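PDB 1O54: SAM-dependent O-methyltransferase from Thermotoga maritima, which probably catalyses the S-adenosyl-L-methionine-dependent N1-methylation of adenosine 58 in tRNA. Local coordinates for residues L108-G113 with R132-S137; E112-I117 with D181-F186; F141-R146 with E175-K180; G207-V212 with I265-V270. All blocks are in the same frame, centred on the assembly; numbering follows the deposited sequence.

In the fold
The chain leaves helix 98-107 and enters the loop 108-113. Interaction 1 brings this loop against the end of helix 125-134 and closes the first strand-helix unit of the methyltransferase domain. Interaction 2 starts from the same stretch, sharing Glu112 and Gly113, and pairs strand 115-119 with strand 182-187. Its long loop encloses interaction 3, in which the end of strand 139-143 meets the loop 175-180. Interaction 4 follows in series and pairs strand 207-213 with strand 263-269. Strand 182-187 is hydrogen-bonded to strand 207-213, so interactions 2 and 4 are neighbours in one mixed sheet. Interactions 1, 2 and 4 also touch the second subunit.

Interaction 1. Residues L108-G113 with R132-S137; sequences LDVKEG and RAVGSS
The loop leading into strand 115-119 packs against the C-terminal end of helix 125-134 in this class I methyltransferase domain, with Val110 on Ala133 and Glu112 on Ser137. Val110 meets the helix through CG1. With CG1 anti to the backbone N (chi1 -176°), beside the carbonyl carbon, the methyl meets both Ala133 CB and Val134 CG1. The contact from Val110 CG1 to Ala133 CB is tight at 3.4 Å. Val110 and Val134 lie side by side and point the same way, and both also touch Ile116 of the strand.

Around Val134 and the turn that follows, the contact becomes polar. Gly113 N donates to Val134 O at 2.9 Å. Glu112 bends back at chi2 (71°), which carries its carboxylate to this turn. Its OE1 accepts two bonds from one residue. Ser137 OG donates at 2.6 Å to the anti lone pair of Glu112 OE1. Ser137 N comes nearly along the C-O axis of Glu112 OE1, at 3.1 Å. The other oxygen, Glu112 OE2, forms a salt bridge with Arg165 of the second subunit. It also takes a bond from a water that accepts from Ser136 N. Both carboxylate oxygens are therefore held.

Another water donates to both Val110 O (2.8 Å) and Ala133 O (2.7 Å) and bridges the two backbones. Gly135 has positive phi where the chain leaves the helix. The contact joins the start and the helix end of a beta-alpha-beta crossover, strand 115-119, helix 125-134 and strand 139-143, as in Rossmann-like methyltransferases.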
loop_
_atom_site.group_PDB
_atom_site.type_symbol
_atom_site.label_atom_id
_atom_site.label_comp_id
_atom_site.label_asym_id
_atom_site.label_seq_id
_atom_site.Cartn_x
_atom_site.Cartn_y
_atom_site.Cartn_z
ATOM N N LEU A 108 -10.852 -6.276 19.209
ATOM C CA LEU A 108 -11.124 -7.016 20.468
ATOM C C LEU A 108 -12.373 -6.524 21.237
ATOM O O LEU A 108 -12.787 -7.147 22.243
ATOM C CB LEU A 108 -9.907 -6.968 21.384
ATOM C CG LEU A 108 -8.673 -7.736 20.927
ATOM C CD1 LEU A 108 -7.550 -7.608 21.892
ATOM C CD2 LEU A 108 -8.990 -9.233 20.700
ATOM N N ASP A 109 -12.999 -5.460 20.732
ATOM C CA ASP A 109 -14.231 -4.893 21.291
ATOM C C ASP A 109 -14.061 -4.507 22.758
ATOM O O ASP A 109 -15.019 -4.611 23.542
ATOM C CB ASP A 109 -15.405 -5.854 21.130
ATOM C CG ASP A 109 -16.755 -5.158 21.272
ATOM O OD1 ASP A 109 -16.959 -4.042 20.719
ATOM O OD2 ASP A 109 -17.666 -5.698 21.915
ATOM N N VAL A 110 -12.855 -4.065 23.129
ATOM C CA VAL A 110 -12.572 -3.724 24.526
ATOM C C VAL A 110 -13.447 -2.528 24.934
ATOM O O VAL A 110 -13.469 -1.495 24.262
ATOM C CB VAL A 110 -11.083 -3.442 24.808
ATOM C CG1 VAL A 110 -10.857 -3.207 26.265
ATOM C CG2 VAL A 110 -10.198 -4.570 24.275
ATOM N N LYS A 111 -14.175 -2.715 26.031
ATOM C CA LYS A 111 -15.190 -1.765 26.449
ATOM C C LYS A 111 -15.324 -1.755 27.963
ATOM O O LYS A 111 -14.744 -2.573 28.678
ATOM C CB LYS A 111 -16.514 -2.143 25.819
ATOM C CG LYS A 111 -17.064 -3.421 26.351
ATOM C CD LYS A 111 -18.251 -3.952 25.551
ATOM C CE LYS A 111 -18.988 -5.026 26.382
ATOM N NZ LYS A 111 -18.225 -6.278 26.707
ATOM N N GLU A 112 -16.080 -0.768 28.433
ATOM C CA GLU A 112 -16.264 -0.516 29.872
ATOM C C GLU A 112 -16.574 -1.793 30.606
ATOM O O GLU A 112 -17.530 -2.507 30.270
ATOM C CB GLU A 112 -17.398 0.500 30.082
ATOM C CG GLU A 112 -17.598 0.919 31.537
ATOM C CD GLU A 112 -16.506 1.796 32.093
ATOM O OE1 GLU A 112 -16.060 1.534 33.256
ATOM O OE2 GLU A 112 -16.098 2.756 31.397
ATOM N N GLY A 113 -15.819 -2.046 31.662
ATOM C CA GLY A 113 -16.050 -3.196 32.527
ATOM C C GLY A 113 -15.424 -4.512 32.088
ATOM O O GLY A 113 -15.515 -5.508 32.812
ATOM N N ARG A 132 -7.047 2.086 28.896
ATOM C CA ARG A 132 -7.974 3.175 28.582
ATOM C C ARG A 132 -9.320 2.604 28.174
ATOM O O ARG A 132 -10.382 3.105 28.617
ATOM C CB ARG A 132 -7.434 4.064 27.481
ATOM C CG ARG A 132 -6.390 5.009 27.953
ATOM C CD ARG A 132 -6.149 6.092 26.946
ATOM N NE ARG A 132 -5.382 7.172 27.525
ATOM C CZ ARG A 132 -4.950 8.209 26.808
ATOM N NH1 ARG A 132 -5.223 8.279 25.530
ATOM N NH2 ARG A 132 -4.276 9.166 27.398
ATOM N N ALA A 133 -9.303 1.553 27.362
ATOM C CA ALA A 133 -10.519 0.991 26.831
ATOM C C ALA A 133 -11.416 0.247 27.829
ATOM O O ALA A 133 -12.623 0.168 27.611
ATOM C CB ALA A 133 -10.209 0.072 25.655
ATOM N N VAL A 134 -10.867 -0.328 28.890
ATOM C CA VAL A 134 -11.717 -1.079 29.843
ATOM C C VAL A 134 -12.495 -0.157 30.793
ATOM O O VAL A 134 -13.342 -0.619 31.576
ATOM C CB VAL A 134 -10.922 -2.124 30.651
ATOM C CG1 VAL A 134 -10.191 -3.155 29.719
ATOM C CG2 VAL A 134 -9.933 -1.446 31.576
ATOM N N GLY A 135 -12.157 1.136 30.782
ATOM C CA GLY A 135 -12.807 2.092 31.668
ATOM C C GLY A 135 -12.382 1.951 33.115
ATOM O O GLY A 135 -11.528 1.135 33.466
ATOM N N SER A 136 -12.965 2.765 33.989
ATOM C CA SER A 136 -12.641 2.656 35.408
ATOM C C SER A 136 -13.130 1.358 36.062
ATOM O O SER A 136 -12.626 0.979 37.131
ATOM C CB SER A 136 -13.211 3.850 36.194
ATOM O OG SER A 136 -14.627 3.848 36.159
ATOM N N SER A 137 -14.127 0.710 35.467
ATOM C CA SER A 137 -14.743 -0.501 36.052
ATOM C C SER A 137 -14.186 -1.854 35.557
ATOM O O SER A 137 -14.530 -2.918 36.097
ATOM C CB SER A 137 -16.277 -0.459 35.857
ATOM O OG SER A 137 -16.661 -0.720 34.499
HETATM O O HOH W 1 -13.752 1.050 25.271
HETATM O O HOH W 2 -15.206 4.780 32.997
HETATM O O HOH W 3 -15.071 -5.787 35.417
#

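Interaction 2. Residues E112-I117 with D181-F186; sequences EGDRII and DVDALF
Asp183 reaches across to Arg115 with both its backbone and its side chain. Arg115 N donates to Asp183 OD2 at 2.9 Å, almost straight at 173°, and meets the anti side of the carboxylate. In return Asp183 N donates to Arg115 O at 2.8 Å. Farther on the strands pair in parallel: Ile117 N binds Ala184 O at 3.2 Å, and Phe186 N binds Ile117 O at 2.9 Å.

On one face of the sheet Ile116 CD1 rests on Ala184 CB. On the other, Ile117 divides its branches. CG2 lies anti to the backbone N and meets Leu185 CD1 at 3.7 Å, while CD1 meets Val182 CG1 at 3.8 Å.

The Asp183 carboxylate stacks on that of Asp114, their planes 18° apart, with Asp114 OD1 3.6 Å from Asp183 OD1. Cations stand around the pair. Lys111 forms a salt bridge with Asp114, and Asp183 has salt bridges to Lys204 and to Lys15 of the second subunit. A water accepts from Arg115 NH1 at 2.9 Å and lies near both Asp181 O and Asp183 OD2. Arg115 NH1 also donates to Lys180 O.

Ala184 N is buried without a partner, just after the corner at Asp183. The lysines probably offset the repulsion between the two aspartates and help keep both ionised, while the Arg115 N bond holds the Asp183 carboxylate at the start of strand 115-119.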
loop_
_atom_site.group_PDB
_atom_site.type_symbol
_atom_site.label_atom_id
_atom_site.label_comp_id
_atom_site.label_asym_id
_atom_site.label_seq_id
_atom_site.Cartn_x
_atom_site.Cartn_y
_atom_site.Cartn_z
ATOM N N GLU A 112 -16.080 -0.768 28.433
ATOM C CA GLU A 112 -16.264 -0.516 29.872
ATOM C C GLU A 112 -16.574 -1.793 30.606
ATOM O O GLU A 112 -17.530 -2.507 30.270
ATOM C CB GLU A 112 -17.398 0.500 30.082
ATOM C CG GLU A 112 -17.598 0.919 31.537
ATOM C CD GLU A 112 -16.506 1.796 32.093
ATOM O OE1 GLU A 112 -16.060 1.534 33.256
ATOM O OE2 GLU A 112 -16.098 2.756 31.397
ATOM N N GLY A 113 -15.819 -2.046 31.662
ATOM C CA GLY A 113 -16.050 -3.196 32.527
ATOM C C GLY A 113 -15.424 -4.512 32.088
ATOM O O GLY A 113 -15.515 -5.508 32.812
ATOM N N ASP A 114 -14.836 -4.557 30.905
ATOM C CA ASP A 114 -14.219 -5.762 30.406
ATOM C C ASP A 114 -13.035 -6.195 31.278
ATOM O O ASP A 114 -12.332 -5.366 31.892
ATOM C CB ASP A 114 -13.696 -5.617 28.994
ATOM C CG ASP A 114 -14.734 -5.822 27.921
ATOM O OD1 ASP A 114 -15.906 -6.192 28.236
ATOM O OD2 ASP A 114 -14.413 -5.603 26.716
ATOM N N ARG A 115 -12.875 -7.500 31.341
ATOM C CA ARG A 115 -11.701 -8.146 31.914
ATOM C C ARG A 115 -10.861 -8.660 30.730
ATOM O O ARG A 115 -11.353 -9.446 29.893
ATOM C CB ARG A 115 -12.118 -9.309 32.819
ATOM C CG ARG A 115 -12.822 -8.814 34.096
ATOM C CD ARG A 115 -13.656 -9.881 34.832
ATOM N NE ARG A 115 -12.802 -10.948 35.354
ATOM C CZ ARG A 115 -12.707 -12.189 34.848
ATOM N NH1 ARG A 115 -13.400 -12.555 33.784
ATOM N NH2 ARG A 115 -11.935 -13.076 35.442
ATOM N N ILE A 116 -9.607 -8.233 30.692
ATOM C CA ILE A 116 -8.736 -8.442 29.546
ATOM C C ILE A 116 -7.404 -9.025 30.043
ATOM O O ILE A 116 -6.859 -8.526 31.032
ATOM C CB ILE A 116 -8.414 -7.087 28.884
ATOM C CG1 ILE A 116 -9.683 -6.354 28.442
ATOM C CG2 ILE A 116 -7.424 -7.299 27.726
ATOM C CD1 ILE A 116 -10.454 -7.030 27.402
ATOM N N ILE A 117 -6.880 -10.034 29.361
ATOM C CA ILE A 117 -5.527 -10.543 29.640
ATOM C C ILE A 117 -4.596 -9.931 28.590
ATOM O O ILE A 117 -4.909 -9.931 27.402
ATOM C CB ILE A 117 -5.491 -12.078 29.624
ATOM C CG1 ILE A 117 -6.179 -12.624 30.896
ATOM C CG2 ILE A 117 -4.084 -12.629 29.502
ATOM C CD1 ILE A 117 -6.450 -14.090 30.856
ATOM N N ASP A 181 -13.120 -16.886 31.824
ATOM C CA ASP A 181 -14.185 -16.156 31.228
ATOM C C ASP A 181 -13.834 -14.703 30.939
ATOM O O ASP A 181 -14.708 -13.841 30.998
ATOM C CB ASP A 181 -15.420 -16.255 32.098
ATOM C CG ASP A 181 -15.993 -17.657 32.109
ATOM O OD1 ASP A 181 -16.314 -18.124 33.194
ATOM O OD2 ASP A 181 -16.130 -18.313 31.061
ATOM N N VAL A 182 -12.573 -14.442 30.582
ATOM C CA VAL A 182 -12.189 -13.068 30.251
ATOM C C VAL A 182 -12.792 -12.665 28.899
ATOM O O VAL A 182 -13.093 -13.525 28.042
ATOM C CB VAL A 182 -10.661 -12.804 30.323
ATOM C CG1 VAL A 182 -10.102 -13.217 31.661
ATOM C CG2 VAL A 182 -9.923 -13.457 29.150
ATOM N N ASP A 183 -12.997 -11.368 28.721
ATOM C CA ASP A 183 -13.694 -10.871 27.539
ATOM C C ASP A 183 -12.835 -10.935 26.279
ATOM O O ASP A 183 -13.340 -11.202 25.183
ATOM C CB ASP A 183 -14.148 -9.467 27.798
ATOM C CG ASP A 183 -15.159 -9.411 28.910
ATOM O OD1 ASP A 183 -16.331 -9.732 28.625
ATOM O OD2 ASP A 183 -14.859 -9.116 30.083
ATOM N N ALA A 184 -11.544 -10.658 26.447
ATOM C CA ALA A 184 -10.601 -10.639 25.326
ATOM C C ALA A 184 -9.190 -10.860 25.856
ATOM O O ALA A 184 -8.931 -10.674 27.054
ATOM C CB ALA A 184 -10.666 -9.349 24.579
ATOM N N LEU A 185 -8.290 -11.219 24.951
ATOM C CA LEU A 185 -6.940 -11.553 25.302
ATOM C C LEU A 185 -6.032 -11.121 24.179
ATOM O O LEU A 185 -6.275 -11.418 23.014
ATOM C CB LEU A 185 -6.819 -13.056 25.559
ATOM C CG LEU A 185 -5.488 -13.563 26.131
ATOM C CD1 LEU A 185 -5.712 -14.799 26.944
ATOM C CD2 LEU A 185 -4.470 -13.778 25.018
ATOM N N PHE A 186 -4.970 -10.422 24.543
ATOM C CA PHE A 186 -3.923 -10.032 23.582
ATOM C C PHE A 186 -2.617 -10.720 23.967
ATOM O O PHE A 186 -2.154 -10.644 25.127
ATOM C CB PHE A 186 -3.681 -8.531 23.591
ATOM C CG PHE A 186 -2.641 -8.111 22.610
ATOM C CD1 PHE A 186 -2.906 -8.198 21.230
ATOM C CD2 PHE A 186 -1.396 -7.685 23.022
ATOM C CE1 PHE A 186 -1.926 -7.834 20.295
ATOM C CE2 PHE A 186 -0.420 -7.307 22.097
ATOM C CZ PHE A 186 -0.682 -7.406 20.732
HETATM O O HOH W 4 -16.181 -8.220 32.648
HETATM O O HOH W 5 -15.204 -11.245 32.003
#

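Interaction 3. Residues F141-R146 with E175-K180; sequences FAYEKR and EGFDEK
The end of strand 139-143 and the loop 175-180 keep their backbones well apart, with Tyr143 and Phe177 CA atoms 8.6 Å from each other, and side chains span the gap. Tyr143 carries most of the contact. The edge of Phe177 points at the face of the Tyr143 ring in a T-shaped stack, with centroids 5.0 Å apart and planes at 83°. Phe177 CD2 lies over the centre of the tyrosine ring.

The Tyr143 hydroxyl both accepts and donates. It accepts from Asp178 N at 3.0 Å, and it donates to Glu179 OE1 in a very short bond of 2.5 Å. Glu179 OE1 lies at the edge of the tyrosine ring, in its plane. With Glu179 CG anti to the carbonyl carbon (chi1 -61°), that CG sits over the face of Phe141, 3.9 Å from the ring centroid. The bend at chi2 then lays the carboxylate on the same ring, planes 21° apart, with OE1 at the Tyr143 hydroxyl.

Next along the chain, Glu144, predicted to bind S-adenosyl-L-methionine, is gripped side-on by Arg146. Accepting from one loop residue and donating to the next, the hydroxyl ties the Tyr143 ring to the loop. Lys169, in its salt bridge to Glu179 OE2, probably helps keep that carboxylate ionised.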
loop_
_atom_site.group_PDB
_atom_site.type_symbol
_atom_site.label_atom_id
_atom_site.label_comp_id
_atom_site.label_asym_id
_atom_site.label_seq_id
_atom_site.Cartn_x
_atom_site.Cartn_y
_atom_site.Cartn_z
ATOM N N PHE A 141 -5.362 -7.755 33.189
ATOM C CA PHE A 141 -4.456 -8.677 33.912
ATOM C C PHE A 141 -3.257 -8.853 32.999
ATOM O O PHE A 141 -3.327 -9.511 31.945
ATOM C CB PHE A 141 -5.174 -9.991 34.206
ATOM C CG PHE A 141 -6.451 -9.797 34.959
ATOM C CD1 PHE A 141 -6.439 -9.624 36.322
ATOM C CD2 PHE A 141 -7.668 -9.743 34.283
ATOM C CE1 PHE A 141 -7.610 -9.432 37.026
ATOM C CE2 PHE A 141 -8.837 -9.524 34.974
ATOM C CZ PHE A 141 -8.823 -9.352 36.327
ATOM N N ALA A 142 -2.175 -8.212 33.396
ATOM C CA ALA A 142 -0.979 -8.108 32.568
ATOM C C ALA A 142 0.127 -9.008 33.081
ATOM O O ALA A 142 0.752 -8.721 34.119
ATOM C CB ALA A 142 -0.529 -6.639 32.523
ATOM N N TYR A 143 0.367 -10.097 32.357
ATOM C CA TYR A 143 1.337 -11.082 32.776
ATOM C C TYR A 143 2.691 -10.764 32.151
ATOM O O TYR A 143 2.822 -10.698 30.926
ATOM C CB TYR A 143 0.882 -12.460 32.363
ATOM C CG TYR A 143 -0.265 -13.009 33.168
ATOM C CD1 TYR A 143 -1.550 -12.534 33.016
ATOM C CD2 TYR A 143 -0.069 -14.087 34.031
ATOM C CE1 TYR A 143 -2.612 -13.084 33.752
ATOM C CE2 TYR A 143 -1.105 -14.628 34.770
ATOM C CZ TYR A 143 -2.366 -14.124 34.630
ATOM O OH TYR A 143 -3.394 -14.677 35.365
ATOM N N GLU A 144 3.679 -10.574 32.997
ATOM C CA GLU A 144 5.027 -10.260 32.559
ATOM C C GLU A 144 6.010 -10.857 33.508
ATOM O O GLU A 144 6.259 -10.287 34.560
ATOM C CB GLU A 144 5.229 -8.767 32.513
ATOM C CG GLU A 144 6.618 -8.324 32.101
ATOM C CD GLU A 144 7.012 -8.868 30.764
ATOM O OE1 GLU A 144 6.574 -8.301 29.720
ATOM O OE2 GLU A 144 7.736 -9.889 30.752
ATOM N N LYS A 145 6.555 -11.989 33.116
ATOM C CA LYS A 145 7.532 -12.719 33.933
ATOM C C LYS A 145 8.894 -12.012 34.028
ATOM O O LYS A 145 9.691 -12.324 34.911
ATOM C CB LYS A 145 7.730 -14.135 33.365
ATOM C CG LYS A 145 8.311 -14.173 31.949
ATOM C CD LYS A 145 8.470 -15.601 31.442
ATOM C CE LYS A 145 8.795 -15.609 29.964
ATOM N NZ LYS A 145 9.078 -16.991 29.450
ATOM N N ARG A 146 9.181 -11.095 33.109
ATOM C CA ARG A 146 10.443 -10.341 33.150
ATOM C C ARG A 146 10.326 -9.174 34.120
ATOM O O ARG A 146 9.694 -8.175 33.824
ATOM C CB ARG A 146 10.836 -9.848 31.762
ATOM C CG ARG A 146 11.027 -10.939 30.729
ATOM C CD ARG A 146 11.101 -10.389 29.309
ATOM N NE ARG A 146 9.840 -9.733 28.923
ATOM C CZ ARG A 146 9.697 -8.960 27.852
ATOM N NH1 ARG A 146 10.711 -8.755 27.020
ATOM N NH2 ARG A 146 8.518 -8.416 27.588
ATOM N N GLU A 175 2.093 -22.141 32.881
ATOM C CA GLU A 175 1.152 -22.831 33.780
ATOM C C GLU A 175 -0.325 -22.381 33.604
ATOM O O GLU A 175 -1.199 -22.783 34.394
ATOM C CB GLU A 175 1.554 -22.543 35.216
ATOM N N GLY A 176 -0.589 -21.542 32.603
ATOM C CA GLY A 176 -1.938 -21.046 32.351
ATOM C C GLY A 176 -2.233 -19.757 33.112
ATOM O O GLY A 176 -1.461 -19.327 33.973
ATOM N N PHE A 177 -3.334 -19.113 32.747
ATOM C CA PHE A 177 -3.795 -17.911 33.395
ATOM C C PHE A 177 -4.700 -18.235 34.577
ATOM O O PHE A 177 -5.392 -19.276 34.583
ATOM C CB PHE A 177 -4.528 -17.044 32.368
ATOM C CG PHE A 177 -3.692 -16.731 31.165
ATOM C CD1 PHE A 177 -3.859 -17.420 29.988
ATOM C CD2 PHE A 177 -2.701 -15.760 31.229
ATOM C CE1 PHE A 177 -3.067 -17.145 28.880
ATOM C CE2 PHE A 177 -1.887 -15.513 30.138
ATOM C CZ PHE A 177 -2.083 -16.187 28.957
ATOM N N ASP A 178 -4.712 -17.365 35.581
ATOM C CA ASP A 178 -5.569 -17.568 36.732
ATOM C C ASP A 178 -7.040 -17.270 36.438
ATOM O O ASP A 178 -7.934 -17.823 37.111
ATOM C CB ASP A 178 -5.155 -16.659 37.882
ATOM C CG ASP A 178 -3.769 -16.945 38.387
ATOM O OD1 ASP A 178 -3.285 -18.099 38.258
ATOM O OD2 ASP A 178 -3.089 -16.066 38.960
ATOM N N GLU A 179 -7.271 -16.377 35.486
ATOM C CA GLU A 179 -8.594 -15.844 35.214
ATOM C C GLU A 179 -9.304 -16.736 34.203
ATOM O O GLU A 179 -8.679 -17.264 33.263
ATOM C CB GLU A 179 -8.517 -14.438 34.652
ATOM C CG GLU A 179 -7.863 -13.418 35.559
ATOM C CD GLU A 179 -6.341 -13.556 35.645
ATOM O OE1 GLU A 179 -5.699 -14.096 34.711
ATOM O OE2 GLU A 179 -5.792 -13.079 36.650
ATOM N N LYS A 180 -10.621 -16.867 34.387
ATOM C CA LYS A 180 -11.489 -17.505 33.428
ATOM C C LYS A 180 -12.548 -16.532 32.955
ATOM O O LYS A 180 -12.839 -15.510 33.588
ATOM C CB LYS A 180 -12.198 -18.716 34.052
ATOM C CG LYS A 180 -11.276 -19.813 34.505
ATOM C CD LYS A 180 -10.634 -20.527 33.339
ATOM C CE LYS A 180 -10.025 -21.876 33.780
ATOM N NZ LYS A 180 -8.628 -22.115 33.297
#

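Interaction 4. Residues G207-V212 with I265-V270; sequences GRFATV and IFATKV
Phe266 has its CG anti to the carbonyl carbon (chi1 -60°), which brings the ring alongside Ala210 CB on the neighbouring strand. Phe266 CD2 approaches Ala210 CB to 3.6 Å. On the other face, Thr211 OG1 stands opposite the backbone N (chi1 -170°) and hydrogen-bonds Leu187 O. The methyl CG2 is then left beside Ile265, 4.0 Å from Ile265 CB. Thr211 and Ile265 point the same way.

The backbones form an antiparallel pair held by five hydrogen bonds. Phe209 and Ala267 are a hydrogen-bonded pair: Phe209 N reaches Ala267 O at 2.8 Å, and Ala267 N reaches Phe209 O at 3.0 Å. In a second such pair, Thr211 N to Ile265 O and Ile265 N to Thr211 O are each 2.9 Å. Lys269 N closes the end on Gly207 O at 2.8 Å. Arg208 reaches beyond the sheet to Ile79 O of the second subunit.

Strand 207-213 thus joins antiparallel strand 263-269 on one edge and parallel strand 182-187 on the other. Such a reversed strand beside the parallel ones is the hallmark of the class I methyltransferase sheet. Helix 98-107 covers the face of Ala210 and Phe266 through Ile104. Helix 216-228 covers the opposite face, where Leu226 touches Phe209 and Ile265.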
loop_
_atom_site.group_PDB
_atom_site.type_symbol
_atom_site.label_atom_id
_atom_site.label_comp_id
_atom_site.label_asym_id
_atom_site.label_seq_id
_atom_site.Cartn_x
_atom_site.Cartn_y
_atom_site.Cartn_z
ATOM N N GLY A 207 -15.502 -15.001 23.369
ATOM C CA GLY A 207 -14.405 -14.065 23.683
ATOM C C GLY A 207 -13.460 -13.901 22.487
ATOM O O GLY A 207 -13.364 -14.764 21.599
ATOM N N ARG A 208 -12.726 -12.806 22.494
ATOM C CA ARG A 208 -11.922 -12.435 21.349
ATOM C C ARG A 208 -10.432 -12.475 21.668
ATOM O O ARG A 208 -9.959 -12.013 22.716
ATOM C CB ARG A 208 -12.304 -11.054 20.884
ATOM C CG ARG A 208 -13.762 -10.959 20.456
ATOM C CD ARG A 208 -14.230 -9.554 20.083
ATOM N NE ARG A 208 -15.544 -9.650 19.401
ATOM C CZ ARG A 208 -16.699 -9.671 20.041
ATOM N NH1 ARG A 208 -16.738 -9.624 21.363
ATOM N NH2 ARG A 208 -17.831 -9.766 19.365
ATOM N N PHE A 209 -9.696 -13.031 20.726
ATOM C CA PHE A 209 -8.266 -13.250 20.809
ATOM C C PHE A 209 -7.555 -12.429 19.727
ATOM O O PHE A 209 -8.018 -12.387 18.584
ATOM C CB PHE A 209 -8.005 -14.759 20.549
ATOM C CG PHE A 209 -6.549 -15.109 20.350
ATOM C CD1 PHE A 209 -5.969 -15.126 19.082
ATOM C CD2 PHE A 209 -5.723 -15.311 21.438
ATOM C CE1 PHE A 209 -4.613 -15.416 18.910
ATOM C CE2 PHE A 209 -4.369 -15.631 21.276
ATOM C CZ PHE A 209 -3.819 -15.668 20.000
ATOM N N ALA A 210 -6.422 -11.809 20.065
ATOM C CA ALA A 210 -5.529 -11.208 19.052
ATOM C C ALA A 210 -4.092 -11.484 19.397
ATOM O O ALA A 210 -3.746 -11.577 20.579
ATOM C CB ALA A 210 -5.778 -9.702 18.894
ATOM N N THR A 211 -3.246 -11.605 18.378
ATOM C CA THR A 211 -1.801 -11.681 18.574
ATOM C C THR A 211 -1.118 -10.935 17.399
ATOM O O THR A 211 -1.761 -10.598 16.380
ATOM C CB THR A 211 -1.348 -13.141 18.723
ATOM O OG1 THR A 211 0.050 -13.208 19.143
ATOM C CG2 THR A 211 -1.393 -13.918 17.429
ATOM N N VAL A 212 0.155 -10.625 17.572
ATOM C CA VAL A 212 0.936 -9.982 16.522
ATOM C C VAL A 212 2.147 -10.850 16.229
ATOM O O VAL A 212 2.712 -11.474 17.151
ATOM C CB VAL A 212 1.383 -8.591 16.928
ATOM C CG1 VAL A 212 0.185 -7.632 16.953
ATOM C CG2 VAL A 212 2.122 -8.604 18.310
ATOM N N ILE A 265 -3.308 -11.091 13.972
ATOM C CA ILE A 265 -4.161 -12.259 13.822
ATOM C C ILE A 265 -5.240 -12.223 14.866
ATOM O O ILE A 265 -4.937 -11.998 16.032
ATOM C CB ILE A 265 -3.340 -13.554 13.984
ATOM C CG1 ILE A 265 -2.132 -13.600 13.007
ATOM C CG2 ILE A 265 -4.222 -14.766 13.779
ATOM C CD1 ILE A 265 -1.149 -14.699 13.313
ATOM N N PHE A 266 -6.486 -12.455 14.445
ATOM C CA PHE A 266 -7.637 -12.419 15.345
ATOM C C PHE A 266 -8.407 -13.716 15.248
ATOM O O PHE A 266 -8.427 -14.352 14.201
ATOM C CB PHE A 266 -8.549 -11.279 14.878
ATOM C CG PHE A 266 -7.882 -9.921 14.890
ATOM C CD1 PHE A 266 -7.228 -9.465 13.763
ATOM C CD2 PHE A 266 -7.885 -9.135 16.001
ATOM C CE1 PHE A 266 -6.573 -8.209 13.759
ATOM C CE2 PHE A 266 -7.254 -7.878 16.001
ATOM C CZ PHE A 266 -6.590 -7.444 14.873
ATOM N N ALA A 267 -9.089 -14.089 16.327
ATOM C CA ALA A 267 -9.946 -15.257 16.361
ATOM C C ALA A 267 -10.964 -15.085 17.499
ATOM O O ALA A 267 -10.748 -14.306 18.428
ATOM C CB ALA A 267 -9.124 -16.482 16.557
ATOM N N THR A 268 -12.081 -15.795 17.380
ATOM C CA THR A 268 -13.144 -15.792 18.379
ATOM C C THR A 268 -13.296 -17.178 18.956
ATOM O O THR A 268 -13.450 -18.123 18.191
ATOM C CB THR A 268 -14.440 -15.351 17.687
ATOM O OG1 THR A 268 -14.302 -13.981 17.241
ATOM C CG2 THR A 268 -15.614 -15.381 18.654
ATOM N N LYS A 269 -13.271 -17.280 20.279
ATOM C CA LYS A 269 -13.444 -18.544 20.968
ATOM C C LYS A 269 -14.872 -19.029 20.914
ATOM O O LYS A 269 -15.816 -18.287 21.217
ATOM C CB LYS A 269 -13.030 -18.413 22.429
ATOM C CG LYS A 269 -13.072 -19.755 23.226
ATOM C CD LYS A 269 -13.579 -19.583 24.532
ATOM C CE LYS A 269 -13.891 -20.853 25.277
ATOM N NZ LYS A 269 -12.984 -20.981 26.428
ATOM N N VAL A 270 -15.026 -20.303 20.590
ATOM C CA VAL A 270 -16.293 -21.005 20.769
ATOM C C VAL A 270 -16.068 -22.197 21.693
ATOM O O VAL A 270 -14.925 -22.593 21.952
ATOM C CB VAL A 270 -16.893 -21.416 19.442
ATOM C CG1 VAL A 270 -17.255 -20.157 18.646
ATOM C CG2 VAL A 270 -15.947 -22.355 18.642
#